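Local coordinates for secretion protein Snm4 (Mycobacterium xenopi, PDB 7B7J) that supplies the cytosolic ubiquitin-like domain of EccD5, a component of the mycobacterial ESX-5 type VII secretion pore complex, at residues V53-R56 with L57-L60; N86-L89 with T90-E93. One frame throughout, in Å; residues are numbered along the deposited sequence.

Interaction 1: V53-R56 with L57-L60; sequences VNTR and LREL
Arg58 folds back over Asn54 and Thr55 in the last turns of helix 42-60, the single long helix that packs on the sheet of this ubiquitin-like domain. The Arg58 side chain can be traced outward from CB. Its CB and CG both lie 3.4 Å from Asn54 O, the carbonyl that already accepts Arg58 N at 2.9 Å. CG sits beside the backbone N (chi1 -81°), and CD, following it, stays near that same oxygen. The bend at chi3 (-73°) then brings NE to 3.4 Å from Asn54 O and carries CZ and NH2 back toward Thr55, CZ coming over its CA. At the tip, NH2 ends 3.1 Å from Thr55 OG1, but the angle is too poor for a hydrogen bond; that hydroxyl is bonded instead to Lys51 O, one turn back.

The buried side is apolar. Val53 and Leu57 run side by side, pointing the same way, and meet through CG1 and CD1; Ile32 and Val30 of strand 30-37 pack against this pair. Leu57 CD1 also touches Asn54 OD1, whose hydrogen-bond partner is Leu65 N in the loop following the helix, so the amide ties that loop to the helix.

Backbone bonds of the i to i+4 kind hold the turns together, from Leu57 N to Val53 O through Leu60 N to Arg56 O. On the exposed side Glu59 spans two residues: CG rests on Thr55 O, OE1 approaches the Thr55 methyl CG2, and OE2 turns to Arg56. The two side chains cross at about a right angle. Although OE2 lies at the guanidinium edge, near its plane, the carboxylate itself is turned 75° from that plane, and the salt bridge from Arg56 NH1 to Glu59 OE2 is long, at 3.7 Å.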
loop_
_atom_site.group_PDB
_atom_site.type_symbol
_atom_site.label_atom_id
_atom_site.label_comp_id
_atom_site.label_asym_id
_atom_site.label_seq_id
_atom_site.Cartn_x
_atom_site.Cartn_y
_atom_site.Cartn_z
ATOM N N VAL A 53 3.898 7.127 2.347
ATOM C CA VAL A 53 3.193 6.891 3.614
ATOM C C VAL A 53 3.953 7.480 4.766
ATOM O O VAL A 53 3.356 8.086 5.750
ATOM C CB VAL A 53 2.692 5.499 3.721
ATOM C CG1 VAL A 53 2.345 5.102 5.166
ATOM C CG2 VAL A 53 1.645 5.217 2.699
ATOM N N ASN A 54 5.220 7.047 4.923
ATOM C CA ASN A 54 6.057 7.472 6.040
ATOM C C ASN A 54 6.177 9.006 6.047
ATOM O O ASN A 54 6.310 9.496 7.171
ATOM C CB ASN A 54 7.364 6.744 6.071
ATOM C CG ASN A 54 7.180 5.339 6.671
ATOM O OD1 ASN A 54 6.204 4.982 7.321
ATOM N ND2 ASN A 54 8.143 4.429 6.336
ATOM N N THR A 55 6.320 9.665 4.903
ATOM C CA THR A 55 6.343 11.132 4.896
ATOM C C THR A 55 5.036 11.647 5.594
ATOM O O THR A 55 5.153 12.503 6.356
ATOM C CB THR A 55 6.475 11.640 3.475
ATOM O OG1 THR A 55 7.803 11.198 3.167
ATOM C CG2 THR A 55 6.477 13.165 3.433
ATOM N N ARG A 56 3.888 11.143 5.159
ATOM C CA ARG A 56 2.622 11.576 5.772
ATOM C C ARG A 56 2.587 11.303 7.262
ATOM O O ARG A 56 2.161 12.104 8.085
ATOM C CB ARG A 56 1.536 10.905 4.921
ATOM C CG ARG A 56 0.175 11.434 5.266
ATOM C CD ARG A 56 -0.018 12.941 5.175
ATOM N NE ARG A 56 -1.512 13.085 5.439
ATOM C CZ ARG A 56 -2.142 14.288 5.285
ATOM N NH1 ARG A 56 -1.381 15.337 4.940
ATOM N NH2 ARG A 56 -3.499 14.391 5.367
ATOM N N LEU A 57 3.002 10.060 7.673
ATOM C CA LEU A 57 2.991 9.754 9.132
ATOM C C LEU A 57 3.852 10.650 9.884
ATOM O O LEU A 57 3.594 11.080 11.058
ATOM C CB LEU A 57 3.386 8.247 9.337
ATOM C CG LEU A 57 2.415 7.223 8.758
ATOM C CD1 LEU A 57 2.908 5.766 9.081
ATOM C CD2 LEU A 57 1.007 7.323 9.337
ATOM N N ARG A 58 5.000 10.999 9.320
ATOM C CA ARG A 58 5.955 11.851 10.087
ATOM C C ARG A 58 5.366 13.251 10.313
ATOM O O ARG A 58 5.594 13.809 11.382
ATOM C CB ARG A 58 7.335 11.868 9.424
ATOM C CG ARG A 58 8.185 10.646 9.743
ATOM C CD ARG A 58 9.560 10.695 9.105
ATOM N NE ARG A 58 9.525 10.467 7.666
ATOM C CZ ARG A 58 9.932 11.339 6.751
ATOM N NH1 ARG A 58 10.414 12.514 7.118
ATOM N NH2 ARG A 58 9.858 11.033 5.470
ATOM N N GLU A 59 4.651 13.794 9.337
ATOM C CA GLU A 59 3.988 15.113 9.502
ATOM C C GLU A 59 2.980 15.011 10.645
ATOM O O GLU A 59 2.839 15.985 11.395
ATOM C CB GLU A 59 3.255 15.490 8.220
ATOM C CG GLU A 59 4.183 15.762 7.055
ATOM C CD GLU A 59 3.508 15.812 5.696
ATOM O OE1 GLU A 59 4.230 15.898 4.686
ATOM O OE2 GLU A 59 2.266 15.770 5.649
ATOM N N LEU A 60 2.280 13.883 10.733
ATOM C CA LEU A 60 1.332 13.643 11.874
ATOM C C LEU A 60 1.984 13.231 13.171
ATOM O O LEU A 60 1.246 13.202 14.134
ATOM C CB LEU A 60 0.309 12.648 11.422
ATOM C CG LEU A 60 -0.539 12.940 10.216
ATOM C CD1 LEU A 60 -1.113 11.721 9.593
ATOM C CD2 LEU A 60 -1.581 13.986 10.705
#

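Interaction 2: N86-L89 with T90-E93; sequences NLSL and TEQE
Ser88 and Glu91 grip each other through a reciprocal pair of hydrogen bonds. Ser88 N gives a nearly straight bond (173°) to Glu91 OE1 at 2.9 Å, and the oxygen receives it on its anti lone pair, away from the other carboxylate oxygen. In return, Glu91 N bonds to Ser88 OG at 3.0 Å. The serine chi1 of 73° sets OG between its own N and carbonyl carbon, from where it can reach the amide three residues on.

Bonds to the carbonyls of Ser88 and Leu89 close the turn behind this pair. Gln92 N reaches Leu89 O at 3.1 Å, approaching from above the carbonyl plane, and makes a weak second bond to Ser88 O. The Gln92 side chain returns to Ser88 O, where NE2 adds another weak bond at 3.3 Å, while Gln92 OE1 accepts from Arg84 N.

The van der Waals contacts come from Leu87. Its CD1 touches Gln92 CG, carbon on carbon; its CB and CD2 set aliphatic carbon against polar groups, CB near the Gln92 amide and CD2 3.6 Å from Glu91 OE1. Leu89 points away from this polar cluster and packs on Ile42 and Met45 of helix 42-60.

The reciprocal Ser88-Glu91 bonds have the pattern of a capping box, Ser88 in the N-cap position of a short turn in the loop between strands 70-76 and 99-107.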
loop_
_atom_site.group_PDB
_atom_site.type_symbol
_atom_site.label_atom_id
_atom_site.label_comp_id
_atom_site.label_asym_id
_atom_site.label_seq_id
_atom_site.Cartn_x
_atom_site.Cartn_y
_atom_site.Cartn_z
ATOM N N ASN A 86 2.755 -9.204 -9.131
ATOM C CA ASN A 86 3.024 -9.166 -10.599
ATOM C C ASN A 86 1.819 -8.598 -11.428
ATOM O O ASN A 86 1.945 -8.436 -12.605
ATOM C CB ASN A 86 3.304 -10.550 -11.143
ATOM C CG ASN A 86 2.213 -11.552 -10.711
ATOM O OD1 ASN A 86 1.823 -11.767 -9.510
ATOM N ND2 ASN A 86 1.772 -12.322 -11.720
ATOM N N LEU A 87 0.754 -8.222 -10.855
ATOM C CA LEU A 87 -0.422 -7.674 -11.559
ATOM C C LEU A 87 -0.666 -6.264 -11.090
ATOM O O LEU A 87 -0.252 -5.791 -9.951
ATOM C CB LEU A 87 -1.602 -8.591 -11.235
ATOM C CG LEU A 87 -1.605 -10.037 -11.687
ATOM C CD1 LEU A 87 -2.920 -10.576 -11.227
ATOM C CD2 LEU A 87 -1.488 -10.145 -13.164
ATOM N N SER A 88 -1.295 -5.521 -11.994
ATOM C CA SER A 88 -1.772 -4.136 -11.762
ATOM C C SER A 88 -2.943 -4.073 -10.746
ATOM O O SER A 88 -3.696 -5.034 -10.588
ATOM C CB SER A 88 -1.972 -3.284 -13.040
ATOM O OG SER A 88 -3.166 -3.817 -13.644
ATOM N N LEU A 89 -3.201 -2.811 -10.305
ATOM C CA LEU A 89 -4.468 -2.520 -9.639
ATOM C C LEU A 89 -5.643 -2.934 -10.538
ATOM O O LEU A 89 -6.599 -3.569 -10.068
ATOM C CB LEU A 89 -4.540 -1.054 -9.321
ATOM C CG LEU A 89 -3.553 -0.587 -8.268
ATOM C CD1 LEU A 89 -3.394 0.974 -8.224
ATOM C CD2 LEU A 89 -3.829 -1.142 -6.871
ATOM N N THR A 90 -5.631 -2.425 -11.773
ATOM C CA THR A 90 -6.779 -2.719 -12.689
ATOM C C THR A 90 -6.978 -4.234 -12.809
ATOM O O THR A 90 -8.179 -4.687 -12.780
ATOM C CB THR A 90 -6.564 -2.050 -14.053
ATOM O OG1 THR A 90 -6.451 -0.672 -13.698
ATOM C CG2 THR A 90 -7.571 -2.344 -15.137
ATOM N N GLU A 91 -5.911 -4.941 -13.053
ATOM C CA GLU A 91 -6.053 -6.422 -13.273
ATOM C C GLU A 91 -6.591 -7.090 -12.053
ATOM O O GLU A 91 -7.198 -8.199 -12.229
ATOM C CB GLU A 91 -4.686 -6.946 -13.572
ATOM C CG GLU A 91 -4.225 -6.686 -15.014
ATOM C CD GLU A 91 -2.763 -7.061 -15.302
ATOM O OE1 GLU A 91 -1.857 -6.857 -14.483
ATOM O OE2 GLU A 91 -2.443 -7.429 -16.428
ATOM N N GLN A 92 -6.466 -6.541 -10.843
ATOM C CA GLN A 92 -6.875 -7.134 -9.578
ATOM C C GLN A 92 -8.203 -6.519 -9.184
ATOM O O GLN A 92 -8.552 -6.630 -7.994
ATOM C CB GLN A 92 -5.756 -7.029 -8.524
ATOM C CG GLN A 92 -4.582 -7.793 -9.043
ATOM C CD GLN A 92 -3.517 -7.791 -8.010
ATOM O OE1 GLN A 92 -3.538 -8.711 -7.143
ATOM N NE2 GLN A 92 -2.513 -6.964 -8.157
ATOM N N GLU A 93 -8.807 -5.700 -9.982
ATOM C CA GLU A 93 -10.140 -5.063 -9.749
ATOM C C GLU A 93 -10.079 -4.175 -8.554
ATOM O O GLU A 93 -11.024 -4.034 -7.762
ATOM C CB GLU A 93 -11.177 -6.123 -9.503
ATOM C CG GLU A 93 -11.457 -7.001 -10.660
ATOM C CD GLU A 93 -12.587 -7.992 -10.351
ATOM O OE1 GLU A 93 -13.633 -7.883 -10.954
ATOM O OE2 GLU A 93 -12.472 -8.836 -9.404
#

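How the interactions relate
From the N terminus the chain runs through the hairpin of strands 20-27 and 30-37 into helix 42-60, whose final turns carry interaction 1. It then passes through strand 70-76 and reaches interaction 2 in the loop before strand 99-107. The two contacts are in series, neither nested nor crossed, and each closes only a local turn. Their centres lie 26 Å apart on opposite sides of the chain's centre, with nearest atoms about 13 Å apart. Helix 42-60 connects them indirectly: its C-terminal turns, at 53-60, pack on strand 30-37, while Ile42 and Met45 near its beginning meet the loop of 86-93.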